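Local coordinates for protein sensor histidine kinase PdtaS (Mycobacterium tuberculosis, PDB 2YKF) that probably senses nutrient deprivation by binding cyclic di-GMP, then autophosphorylates on a histidine; this piece is its GAF and PAS sensor region, at residues Val15-Ala20 against Gly121-Ala126; Ala35-Ala40 against Thr146-Cys151; Val56-Pro61 against Thr70-Thr75; Pro65-Thr70 against His131-Ala136; Leu155-Ala160 against Leu267-Arg272. All coordinates share one frame; numbering follows the deposited sequence. Where two conformers were deposited one is given.

Contact 1 (Val15-Ala20 against Gly121-Ala126)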
# COMPACT_ATOMS: atom_id res chain seq x y z
N VAL A 15 32.77 6.72 -0.85
CA VAL A 15 33.60 6.16 -1.94
C VAL A 15 33.24 4.69 -2.31
O VAL A 15 34.06 3.92 -2.80
CB VAL A 15 35.14 6.41 -1.72
CG1 VAL A 15 35.38 7.91 -1.44
CG2 VAL A 15 35.72 5.54 -0.60
N LEU A 16 31.98 4.32 -2.10
CA LEU A 16 31.49 2.99 -2.43
C LEU A 16 31.59 2.78 -3.91
O LEU A 16 31.38 3.71 -4.70
CB LEU A 16 30.02 2.84 -1.99
CG LEU A 16 29.80 2.70 -0.47
CD1 LEU A 16 28.33 2.96 -0.12
CD2 LEU A 16 30.20 1.30 0.04
N PRO A 17 31.96 1.56 -4.31
CA PRO A 17 32.05 1.24 -5.74
C PRO A 17 30.63 1.17 -6.36
O PRO A 17 29.67 0.93 -5.63
CB PRO A 17 32.72 -0.13 -5.74
CG PRO A 17 32.38 -0.76 -4.42
CD PRO A 17 32.24 0.40 -3.44
N GLY A 18 30.53 1.38 -7.68
CA GLY A 18 29.25 1.36 -8.39
C GLY A 18 28.38 0.12 -8.12
O GLY A 18 27.16 0.20 -8.11
N SER A 19 28.99 -1.05 -7.93
CA SER A 19 28.26 -2.24 -7.55
C SER A 19 27.56 -2.11 -6.21
O SER A 19 26.38 -2.54 -6.05
CB SER A 19 29.20 -3.42 -7.46
OG SER A 19 29.40 -3.91 -8.74
N ALA A 20 28.27 -1.63 -5.20
CA ALA A 20 27.59 -1.47 -3.91
C ALA A 20 26.60 -0.32 -3.97
O ALA A 20 25.60 -0.36 -3.29
CB ALA A 20 28.58 -1.28 -2.72
N GLY A 121 29.14 -7.81 -1.25
CA GLY A 121 30.43 -8.49 -1.28
C GLY A 121 30.40 -9.04 0.12
O GLY A 121 29.33 -9.56 0.58
N ASP A 122 31.49 -8.85 0.84
CA ASP A 122 31.52 -9.12 2.27
C ASP A 122 31.81 -7.89 3.14
O ASP A 122 32.32 -8.04 4.25
CB ASP A 122 32.52 -10.24 2.58
CG ASP A 122 31.85 -11.45 3.19
OD1 ASP A 122 31.48 -11.40 4.39
OD2 ASP A 122 31.65 -12.46 2.46
N GLN A 123 31.53 -6.69 2.62
CA GLN A 123 31.64 -5.52 3.46
C GLN A 123 30.25 -5.01 3.93
O GLN A 123 29.23 -5.18 3.24
CB GLN A 123 32.58 -4.42 2.86
CG GLN A 123 32.22 -3.85 1.49
CD GLN A 123 32.69 -2.37 1.25
OE1 GLN A 123 33.16 -1.67 2.19
NE2 GLN A 123 32.51 -1.88 0.00
N VAL A 124 30.18 -4.48 5.13
CA VAL A 124 28.98 -3.78 5.56
C VAL A 124 29.05 -2.47 4.82
O VAL A 124 29.95 -1.60 5.10
CB VAL A 124 28.95 -3.55 7.05
CG1 VAL A 124 27.79 -2.64 7.41
CG2 VAL A 124 28.87 -4.88 7.82
N VAL A 125 28.13 -2.30 3.85
CA VAL A 125 28.07 -1.04 3.07
C VAL A 125 27.10 0.00 3.60
O VAL A 125 27.18 1.19 3.20
CB VAL A 125 27.86 -1.29 1.57
CG1 VAL A 125 29.01 -2.11 1.01
CG2 VAL A 125 26.49 -2.04 1.30
N ALA A 126 26.19 -0.42 4.46
CA ALA A 126 25.27 0.50 5.11
C ALA A 126 24.77 -0.16 6.34
O ALA A 126 24.90 -1.38 6.49
CB ALA A 126 24.03 0.90 4.15

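Contact 2 (Ala35-Ala40 against Thr146-Cys151)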
# COMPACT_ATOMS: atom_id res chain seq x y z
N ALA A 35 9.57 -2.28 5.91
CA ALA A 35 8.94 -1.32 6.84
C ALA A 35 7.50 -1.78 7.12
O ALA A 35 7.08 -1.83 8.30
CB ALA A 35 8.94 0.08 6.25
N ASP A 36 6.80 -2.26 6.08
CA ASP A 36 5.41 -2.72 6.30
C ASP A 36 5.34 -3.99 7.17
O ASP A 36 4.45 -4.11 8.05
CB ASP A 36 4.72 -3.03 4.99
CG ASP A 36 4.41 -1.71 4.16
OD1 ASP A 36 4.62 -0.61 4.71
OD2 ASP A 36 3.97 -1.82 2.99
N LEU A 37 6.16 -4.98 6.83
CA LEU A 37 6.16 -6.23 7.62
C LEU A 37 6.66 -6.01 9.04
O LEU A 37 6.33 -6.80 9.93
CB LEU A 37 7.03 -7.26 6.93
CG LEU A 37 6.64 -7.83 5.57
CD1 LEU A 37 7.84 -8.59 5.02
CD2 LEU A 37 5.45 -8.72 5.66
N SER A 38 7.53 -5.02 9.24
CA SER A 38 8.05 -4.72 10.58
C SER A 38 7.11 -3.80 11.37
O SER A 38 7.35 -3.60 12.55
CB SER A 38 9.41 -4.02 10.51
OG SER A 38 10.36 -4.71 9.71
N PHE A 39 6.12 -3.16 10.72
CA PHE A 39 5.36 -2.07 11.36
C PHE A 39 6.29 -1.03 11.97
O PHE A 39 6.05 -0.54 13.11
CB PHE A 39 4.41 -2.63 12.46
CG PHE A 39 3.54 -3.75 11.99
CD1 PHE A 39 2.31 -3.49 11.40
CD2 PHE A 39 3.95 -5.07 12.10
CE1 PHE A 39 1.52 -4.52 10.93
CE2 PHE A 39 3.17 -6.09 11.59
CZ PHE A 39 1.94 -5.83 11.03
N ALA A 40 7.34 -0.66 11.24
CA ALA A 40 8.46 0.13 11.76
C ALA A 40 9.00 1.06 10.74
O ALA A 40 8.98 0.75 9.51
CB ALA A 40 9.62 -0.87 12.28
N THR A 146 2.21 -11.26 13.93
CA THR A 146 3.30 -12.24 14.11
C THR A 146 3.91 -12.74 12.81
O THR A 146 5.18 -12.73 12.65
CB THR A 146 2.84 -13.43 14.99
OG1 THR A 146 2.34 -12.89 16.20
CG2 THR A 146 3.95 -14.29 15.27
N ALA A 147 3.06 -13.20 11.87
CA ALA A 147 3.60 -13.76 10.57
C ALA A 147 4.42 -12.69 9.80
O ALA A 147 5.52 -12.95 9.24
CB ALA A 147 2.41 -14.24 9.69
N TYR A 148 3.93 -11.45 9.87
CA TYR A 148 4.65 -10.32 9.18
C TYR A 148 6.01 -10.07 9.85
O TYR A 148 7.03 -9.89 9.15
CB TYR A 148 3.84 -9.04 9.30
CG TYR A 148 2.78 -8.78 8.29
CD1 TYR A 148 2.15 -9.78 7.63
CD2 TYR A 148 2.40 -7.46 8.01
CE1 TYR A 148 1.16 -9.49 6.67
CE2 TYR A 148 1.44 -7.18 7.08
CZ TYR A 148 0.82 -8.18 6.44
OH TYR A 148 -0.18 -7.92 5.52
N ARG A 149 6.02 -9.98 11.17
CA ARG A 149 7.23 -9.70 11.92
C ARG A 149 8.26 -10.81 11.74
O ARG A 149 9.44 -10.55 11.58
CB ARG A 149 6.89 -9.48 13.39
CG ARG A 149 5.91 -8.29 13.61
CD ARG A 149 5.56 -8.11 15.07
NE ARG A 149 5.06 -6.76 15.31
CZ ARG A 149 3.83 -6.49 15.73
NH1 ARG A 149 3.01 -7.47 16.02
NH2 ARG A 149 3.45 -5.24 15.87
N LEU A 150 7.80 -12.05 11.71
CA LEU A 150 8.71 -13.20 11.45
C LEU A 150 9.35 -13.14 10.07
O LEU A 150 10.54 -13.39 9.90
CB LEU A 150 7.98 -14.53 11.67
CG LEU A 150 7.76 -14.90 13.17
CD1 LEU A 150 6.86 -16.14 13.14
CD2 LEU A 150 9.06 -15.23 13.89
N CYS A 151 8.56 -12.77 9.07
CA CYS A 151 9.11 -12.58 7.71
C CYS A 151 10.10 -11.40 7.66
O CYS A 151 11.13 -11.50 6.98
CB CYS A 151 7.93 -12.37 6.72
SG CYS A 151 8.49 -12.40 4.96

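Contact 3 (Val56-Pro61 against Thr70-Thr75)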
# COMPACT_ATOMS: atom_id res chain seq x y z
N VAL A 56 21.05 8.46 4.49
CA VAL A 56 20.92 8.69 3.06
C VAL A 56 19.51 8.25 2.56
O VAL A 56 19.20 8.51 1.42
CB VAL A 56 22.00 7.94 2.21
CG1 VAL A 56 23.45 8.50 2.49
CG2 VAL A 56 21.96 6.46 2.56
N ALA A 57 18.69 7.63 3.42
CA ALA A 57 17.33 7.21 2.99
C ALA A 57 16.55 6.89 4.19
O ALA A 57 17.11 6.60 5.27
CB ALA A 57 17.34 5.99 2.00
N GLN A 58 15.21 6.94 4.03
CA GLN A 58 14.34 6.72 5.13
C GLN A 58 13.03 6.14 4.60
O GLN A 58 12.54 6.56 3.50
CB GLN A 58 14.04 8.09 5.75
CG GLN A 58 12.90 8.06 6.86
CD GLN A 58 12.77 9.44 7.52
OE1 GLN A 58 13.37 10.41 7.05
NE2 GLN A 58 12.01 9.53 8.59
N CYS A 59 12.45 5.20 5.30
CA CYS A 59 11.12 4.69 4.94
C CYS A 59 10.19 4.70 6.14
O CYS A 59 10.64 4.42 7.26
CB CYS A 59 11.25 3.25 4.41
SG CYS A 59 9.83 2.62 3.47
N ARG A 60 8.92 4.98 5.95
CA ARG A 60 7.98 4.74 7.02
C ARG A 60 7.08 3.56 6.71
O ARG A 60 6.77 3.31 5.57
CB ARG A 60 7.11 6.00 7.26
CG ARG A 60 7.95 7.26 7.46
CD ARG A 60 7.06 8.47 7.82
NE ARG A 60 7.98 9.54 8.29
CZ ARG A 60 8.50 10.46 7.50
NH1 ARG A 60 8.19 10.47 6.20
NH2 ARG A 60 9.28 11.41 8.01
N PRO A 61 6.54 2.90 7.75
CA PRO A 61 5.60 1.81 7.46
C PRO A 61 4.22 2.33 6.98
O PRO A 61 3.75 3.38 7.44
CB PRO A 61 5.43 1.13 8.82
CG PRO A 61 5.67 2.25 9.84
CD PRO A 61 6.61 3.24 9.18
N THR A 70 9.92 13.54 11.44
CA THR A 70 10.82 14.49 10.80
C THR A 70 11.58 13.81 9.67
O THR A 70 11.79 12.62 9.71
CB THR A 70 11.77 15.06 11.89
OG1 THR A 70 11.07 16.12 12.58
CG2 THR A 70 13.07 15.60 11.31
N ASP A 71 11.94 14.58 8.64
CA ASP A 71 12.73 14.01 7.57
C ASP A 71 14.19 13.87 8.00
O ASP A 71 14.89 14.87 8.15
CB ASP A 71 12.63 14.86 6.31
CG ASP A 71 13.27 14.18 5.08
OD1 ASP A 71 13.94 13.12 5.22
OD2 ASP A 71 13.11 14.75 3.96
N ALA A 72 14.68 12.63 8.11
CA ALA A 72 16.08 12.38 8.54
C ALA A 72 17.15 12.34 7.43
O ALA A 72 18.40 12.34 7.71
CB ALA A 72 16.14 11.09 9.44
N VAL A 73 16.72 12.33 6.17
CA VAL A 73 17.62 12.17 5.07
C VAL A 73 18.53 13.39 4.97
O VAL A 73 18.06 14.53 5.11
CB VAL A 73 16.86 12.02 3.75
CG1 VAL A 73 17.84 11.91 2.64
CG2 VAL A 73 15.96 10.71 3.80
N GLY A 74 19.83 13.13 4.75
CA GLY A 74 20.84 14.18 4.65
C GLY A 74 21.46 14.53 6.00
O GLY A 74 22.42 15.26 6.06
N THR A 75 20.89 14.02 7.09
CA THR A 75 21.47 14.20 8.43
C THR A 75 22.93 13.66 8.49
O THR A 75 23.18 12.51 8.15
CB THR A 75 20.70 13.37 9.48
OG1 THR A 75 19.40 13.91 9.69
CG2 THR A 75 21.43 13.38 10.84
O HOH W 1 12.27 11.23 4.64

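Contact 4 (Pro65-Thr70 against His131-Ala136)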
# COMPACT_ATOMS: atom_id res chain seq x y z
N PRO A 65 1.53 3.52 12.56
CA PRO A 65 2.12 4.90 12.73
C PRO A 65 3.62 4.99 12.65
O PRO A 65 4.31 4.07 13.07
CB PRO A 65 1.66 5.30 14.15
CG PRO A 65 1.36 4.04 14.84
CD PRO A 65 0.77 3.12 13.78
N THR A 66 4.13 6.11 12.16
CA THR A 66 5.56 6.38 12.19
C THR A 66 5.95 6.91 13.61
O THR A 66 5.11 7.44 14.30
CB THR A 66 5.92 7.45 11.13
OG1 THR A 66 7.32 7.61 11.04
CG2 THR A 66 5.34 8.84 11.48
N VAL A 67 7.20 6.79 13.97
CA VAL A 67 7.73 7.47 15.16
C VAL A 67 8.83 8.40 14.72
O VAL A 67 9.46 9.08 15.54
CB VAL A 67 8.18 6.48 16.25
CG1 VAL A 67 6.94 5.62 16.66
CG2 VAL A 67 9.39 5.61 15.77
N VAL A 68 9.01 8.51 13.40
CA VAL A 68 9.98 9.43 12.87
C VAL A 68 9.25 10.43 11.97
O VAL A 68 9.14 10.23 10.77
CB VAL A 68 11.14 8.70 12.14
CG1 VAL A 68 12.27 9.63 11.89
CG2 VAL A 68 11.58 7.46 12.98
N HIS A 69 8.76 11.50 12.59
CA HIS A 69 7.85 12.44 11.93
C HIS A 69 8.63 13.42 11.12
O HIS A 69 8.09 14.00 10.17
CB HIS A 69 6.98 13.17 12.97
CG HIS A 69 5.98 12.28 13.60
ND1 HIS A 69 4.69 12.15 13.12
CD2 HIS A 69 6.09 11.41 14.63
CE1 HIS A 69 4.05 11.24 13.83
NE2 HIS A 69 4.88 10.78 14.75
N THR A 70 9.92 13.54 11.44
CA THR A 70 10.82 14.49 10.80
C THR A 70 11.58 13.81 9.67
O THR A 70 11.79 12.62 9.71
CB THR A 70 11.77 15.06 11.89
OG1 THR A 70 11.07 16.12 12.58
CG2 THR A 70 13.07 15.60 11.31
N HIS A 131 12.98 1.89 13.95
CA HIS A 131 12.40 2.68 15.03
C HIS A 131 10.94 2.35 15.04
O HIS A 131 10.32 2.27 13.97
CB HIS A 131 12.57 4.15 14.73
CG HIS A 131 13.97 4.56 14.38
ND1 HIS A 131 14.69 5.46 15.13
CD2 HIS A 131 14.73 4.27 13.30
CE1 HIS A 131 15.86 5.68 14.55
NE2 HIS A 131 15.90 4.98 13.42
N GLN A 132 10.37 2.11 16.22
CA GLN A 132 8.98 1.76 16.26
C GLN A 132 8.33 2.18 17.55
O GLN A 132 9.04 2.52 18.50
CB GLN A 132 8.84 0.26 16.05
CG GLN A 132 9.31 -0.61 17.22
CD GLN A 132 9.38 -2.08 16.83
OE1 GLN A 132 8.40 -2.67 16.36
NE2 GLN A 132 10.56 -2.67 17.00
N PRO A 133 6.98 2.18 17.60
CA PRO A 133 6.28 2.69 18.77
C PRO A 133 6.68 1.95 20.03
O PRO A 133 7.06 0.76 19.96
CB PRO A 133 4.81 2.44 18.44
CG PRO A 133 4.77 2.42 16.93
CD PRO A 133 6.01 1.69 16.58
N GLU A 134 6.69 2.68 21.15
CA GLU A 134 6.94 2.05 22.47
C GLU A 134 5.88 0.98 22.69
O GLU A 134 4.76 1.08 22.12
CB GLU A 134 7.01 3.08 23.63
CG GLU A 134 5.78 3.97 23.85
CD GLU A 134 5.58 4.38 25.34
OE1 GLU A 134 6.43 4.00 26.21
OE2 GLU A 134 4.56 5.06 25.64
N LEU A 135 6.22 -0.05 23.49
CA LEU A 135 5.43 -1.31 23.55
C LEU A 135 3.86 -1.28 23.64
O LEU A 135 3.20 -1.94 22.84
CB LEU A 135 6.09 -2.35 24.50
CG LEU A 135 7.35 -3.11 23.96
CD1 LEU A 135 8.44 -3.38 25.04
CD2 LEU A 135 7.01 -4.43 23.24
N ALA A 136 3.27 -0.49 24.54
CA ALA A 136 1.79 -0.39 24.61
C ALA A 136 1.08 0.35 23.43
O ALA A 136 -0.17 0.30 23.31
CB ALA A 136 1.35 0.18 25.98

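Contact 5 (Leu155-Ala160 against Leu267-Arg272)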
# COMPACT_ATOMS: atom_id res chain seq x y z
N LEU A 155 13.97 -11.35 6.29
CA LEU A 155 14.58 -10.47 5.28
C LEU A 155 15.74 -9.71 5.87
O LEU A 155 16.67 -9.42 5.17
CB LEU A 155 13.57 -9.41 4.75
CG LEU A 155 12.30 -10.02 4.16
CD1 LEU A 155 11.35 -8.81 3.87
CD2 LEU A 155 12.68 -10.82 2.91
N LEU A 156 15.63 -9.27 7.13
CA LEU A 156 16.74 -8.55 7.78
C LEU A 156 18.01 -9.44 7.80
O LEU A 156 19.13 -8.98 7.57
CB LEU A 156 16.31 -8.19 9.18
CG LEU A 156 15.47 -6.89 9.24
CD1 LEU A 156 14.95 -6.71 10.63
CD2 LEU A 156 16.27 -5.65 8.78
N ARG A 157 17.81 -10.72 8.01
CA ARG A 157 18.94 -11.69 7.94
C ARG A 157 19.53 -11.79 6.51
O ARG A 157 20.73 -11.75 6.34
CB ARG A 157 18.54 -13.07 8.55
CG ARG A 157 19.30 -14.26 8.01
CD ARG A 157 20.48 -14.73 8.89
NE ARG A 157 20.07 -15.72 9.89
CZ ARG A 157 20.81 -16.76 10.33
NH1 ARG A 157 22.04 -16.99 9.83
NH2 ARG A 157 20.31 -17.57 11.26
N MET A 158 18.67 -11.85 5.49
CA MET A 158 19.13 -11.80 4.12
C MET A 158 19.86 -10.51 3.79
O MET A 158 20.87 -10.53 3.02
CB MET A 158 17.89 -12.00 3.21
CG MET A 158 17.47 -13.45 3.26
SD MET A 158 16.04 -13.86 2.28
CE MET A 158 16.81 -13.89 0.69
N LEU A 159 19.34 -9.35 4.28
CA LEU A 159 20.06 -8.09 4.09
C LEU A 159 21.49 -8.19 4.71
O LEU A 159 22.47 -7.74 4.09
CB LEU A 159 19.31 -6.93 4.76
CG LEU A 159 18.14 -6.47 3.88
CD1 LEU A 159 17.11 -5.72 4.75
CD2 LEU A 159 18.75 -5.55 2.87
N ALA A 160 21.55 -8.74 5.92
CA ALA A 160 22.83 -8.88 6.67
C ALA A 160 23.77 -9.87 5.97
O ALA A 160 24.98 -9.71 6.05
CB ALA A 160 22.57 -9.27 8.13
N LEU A 267 13.15 -17.32 0.52
CA LEU A 267 13.78 -16.93 1.77
C LEU A 267 14.89 -17.91 2.07
O LEU A 267 14.69 -19.13 1.93
CB LEU A 267 12.79 -16.92 2.89
CG LEU A 267 11.57 -16.01 2.67
CD1 LEU A 267 10.62 -16.30 3.73
CD2 LEU A 267 11.97 -14.56 2.78
N VAL A 268 16.04 -17.37 2.48
CA VAL A 268 17.29 -18.16 2.61
C VAL A 268 18.03 -17.76 3.90
O VAL A 268 18.10 -16.56 4.24
CB VAL A 268 18.25 -17.89 1.42
CG1 VAL A 268 19.61 -18.67 1.55
CG2 VAL A 268 17.59 -18.23 0.11
N VAL A 269 18.57 -18.79 4.56
CA VAL A 269 19.49 -18.66 5.72
C VAL A 269 20.75 -19.44 5.44
O VAL A 269 20.71 -20.65 5.10
CB VAL A 269 18.91 -19.31 6.98
CG1 VAL A 269 19.93 -19.22 8.14
CG2 VAL A 269 17.56 -18.68 7.34
N ALA A 270 21.89 -18.74 5.50
CA ALA A 270 23.20 -19.39 5.52
C ALA A 270 23.33 -20.37 4.34
O ALA A 270 23.69 -21.53 4.52
CB ALA A 270 23.39 -20.12 6.88
N GLY A 271 22.95 -19.88 3.15
CA GLY A 271 23.00 -20.68 1.92
C GLY A 271 21.89 -21.72 1.70
O GLY A 271 21.84 -22.36 0.64
N ARG A 272 20.99 -21.90 2.66
CA ARG A 272 19.83 -22.72 2.33
C ARG A 272 18.42 -22.08 2.36
O ARG A 272 18.13 -21.19 3.18
CB ARG A 272 19.80 -23.99 3.15
CG ARG A 272 19.64 -23.81 4.56
CD ARG A 272 20.64 -24.75 5.32
NE ARG A 272 20.90 -24.06 6.57
CZ ARG A 272 19.96 -23.82 7.50
NH1 ARG A 272 18.69 -24.28 7.34
NH2 ARG A 272 20.27 -23.11 8.58

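Contact 1 (Val15-Ala20 against Gly121-Ala126)
Leu-16, just before helix 18-38, and Ala-20 in its first turn close on Val-125, and the close packing centres largely on one methyl group. Val-125 CG1 sits 3.7 Å from Leu-16 CD2 and 3.8 Å from Ala-20 CB. The valine has CG1 anti to its carbonyl carbon (chi1 -60°), which turns that methyl toward the helix start. Leu-24, one turn further along the helix, touches both Leu-16 and Val-125 and continues the apolar layer, while Phe-120 packs on Ala-20.

The other side is looser. Gln-123, at the exposed start of strand 123-131, extends its chain toward the N-cap residue Pro-17, and the two side chains come from opposite directions. Its amide NE2 lies 3.9 Å from Leu-16 CD2 and 4.1 Å from Pro-17 CD, both carbon atoms, so this is van der Waals contact and nothing more.

Val-125 and Ala-126 share Val-118 as backbone partner, which makes a classic beta bulge. The contact thus seats the start of helix 18-38 and the residues leading into it on strand 123-131, next to the outermost strand 114-120. Since what crosses it is carbon packing, hydrophobic burial rather than directional bonding holds the two parts together.

Contact 2 (Ala35-Ala40 against Thr146-Cys151)
A Schellman motif ends helix 18-38 here, and the end of that helix packs on helix 143-161 in the buried interior of the chain. Ala-40 N bonds to Ala-35 O, Phe-39 N bonds weakly to Asp-36 O, and Phe-39 is the C-prime residue, with positive phi. Leu-37 and Phe-39 both meet the Tyr-148 ring, in different ways. Leu-37, its CG opposite the carbonyl carbon, brings CD2 over one face, 4.0 Å from the ring centroid and 22° off the normal, a CH-pi contact displaced toward the rim. Phe-39 instead slides past: the two ring planes are within 18° of parallel, yet their centroids are 5.6 Å apart, so overlap is slight and the touch is made by Phe-39 CZ on Tyr-148 CD2 at 3.5 Å.

The two helices belong to the GAF domain, with helix 143-161 running on toward the PAS-like domain; Phe-183 of that domain meets the Tyr-148 ring edge-to-face and also touches Leu-37 and Cys-151. The tyrosine side chain lies about 3 Å from a bound sulfate, probably from the crystallisation liquor. In the conformer given, one of two and so less certain, the extended Arg-149 chain lays a guanidinium face toward the Phe-39 ring, with the planes 46° apart; Arg-149 NH2 is bonded to Arg-139 O. Leu-37 CD1 reaches Cys-151 SG at 3.9 Å.

Contact 3 (Val56-Pro61 against Thr70-Thr75)
The long loop between strands 53-59 and 76-77 of the GAF sheet folds back along strand 53-59 here, and the primary amide of Gln-58 reads its backbone. Gln-58 OE1 accepts from Ala-72 N at 2.8 Å, with an N-H...O angle of 161° and the donor tilted 25° from the carbonyl plane. Gln-58 NE2 donates to Thr-70 O at 3.3 Å, the acceptor lying almost exactly in the amide plane. CG stands opposite the backbone N (chi1 171°) and the chain is extended beyond it, which carries the amide out to the loop.

The loop is shaped from within as well: Asp-71 OD1 accepts from Val-73 N at 3.0 Å, an Asx turn, and a type II turn runs from Ala-72 to Thr-75. A water donates to Gln-58 OE1 and, weakly, to Asp-71 OD1, linking two acceptors that lie 3.3 Å apart. Nearer the strand, Val-73 CG2 rests 3.8 Å from both Gln-58 CB and Ala-57 CA.

Asp-71 OD2 forms a salt bridge with Arg-205 of the second subunit, and Arg-60 NE bonds to Val-68 O. Using both ends of one amide should fix its flip and tie the loop to the strand, in a segment that also meets the second subunit.

Contact 4 (Pro65-Thr70 against His131-Ala136)
Val-67 carries the apolar part of this contact, its two methyls spread over His-131, Gln-132 and Pro-133. Its CG1 comes against the Pro-133 ring, 3.6 Å from Pro-133 N and 3.9 Å from Pro-133 CG. Its CG2 lies 3.7 Å from His-131 CB and equally close to Gln-132 N. With CG1 opposite the carbonyl carbon (chi1 -60°), the two branches lie at either end of the Gln-132 backbone, CG2 at its N and CG1 at Pro-133 N. Val-68 adds a second valine from the same loop: its CG2 lies 3.9 Å from His-131 CB and approaches the imidazole obliquely. Pro-65 completes the row more loosely, its CG 4.3 Å from Pro-133 CG.

The polar bonds all run within the loop or to residues outside the pair. Thr-66 OG1 accepts from Val-68 N at 3.0 Å, an ST turn in the stretch that holds both valines, each directed to segment 131-136. Asp-41 bonds to this turn twice, through OD1 to Thr-66 OG1 and through OD2 to Val-67 N. The imidazole is set from its own side of the contact, His-131 NE2 being bonded to Thr-129 OG1.

In the fold, this is where the loop after strand 53-59 meets the end of strand 123-131 in the GAF domain; Pro-65 also packs on Arg-139 of the second subunit. Between the two segments themselves the adhesion is van der Waals, and the polar bonds probably serve to hold the shape of the loop.

Contact 5 (Leu155-Ala160 against Leu267-Arg272)
Over the centre of one face of the Arg-157 guanidinium lies a single methyl, Val-269 CG1, 3.3 Å above the plane and 3.4 Å from Arg-157 CZ. NH1 and NH2 are each 3.5 Å from the same carbon, as expected for a methyl seated squarely on the flat group. The arginine gets there by bending: its chain turns at chi2 (98°) and again at chi3, folding the guanidinium over the end of the strand. Its charge is met outside the two segments, where NH1 forms a salt bridge with Glu-161 OE2; OE1 of the same glutamate accepts from Ala-270 N, so one carboxylate joins the arginine to the turn. Arg-272 has a guanidinium face of its own over Val-269 O, within the hairpin.

Deeper in, Met-158 reaches the strand backbone. Its CG is 3.3 Å from Val-268 O, and SD accepts a weak hydrogen bond from Val-268 N at 3.5 Å, a sulfur acceptor for a strand N-H. At the buried end Leu-155 CD2 meets Leu-267 CD2 at 3.8 Å, the two side chains crossing at a slant.

The helix and strand segments cross at 60° with their axes 8.1 Å apart. Val-269 to Arg-272 form a type I' turn, the two-residue connection of the beta hairpin made by strands 258-269 and 272-282. The arrangement is helix-on-sheet packing between the two domains: helix 143-161, which begins in the GAF domain, rests here on the antiparallel sheet of the PAS-like domain.

Helix 18-38 joins contacts 1 and 2, whose centres are 26 Å apart, one at its start and one at its end. Helix 143-161 does the same for contacts 2 and 5, centres 15 Å apart, where Leu-37 CD1 touches Leu-155 CD1 at 3.7 Å; the path leads from the GAF domain to the PAS-like domain. Contacts 3 and 4 share Thr-70 and touch through Arg-60; both reach the second subunit. Contact 2 touches both, through Pro-61 and Gln-132. Bound sulfate, probably from the crystallisation liquor, also lies about 6 Å from the Arg-60 side chain in contact 3 and about 5 Å from that of Pro-65 in contact 4.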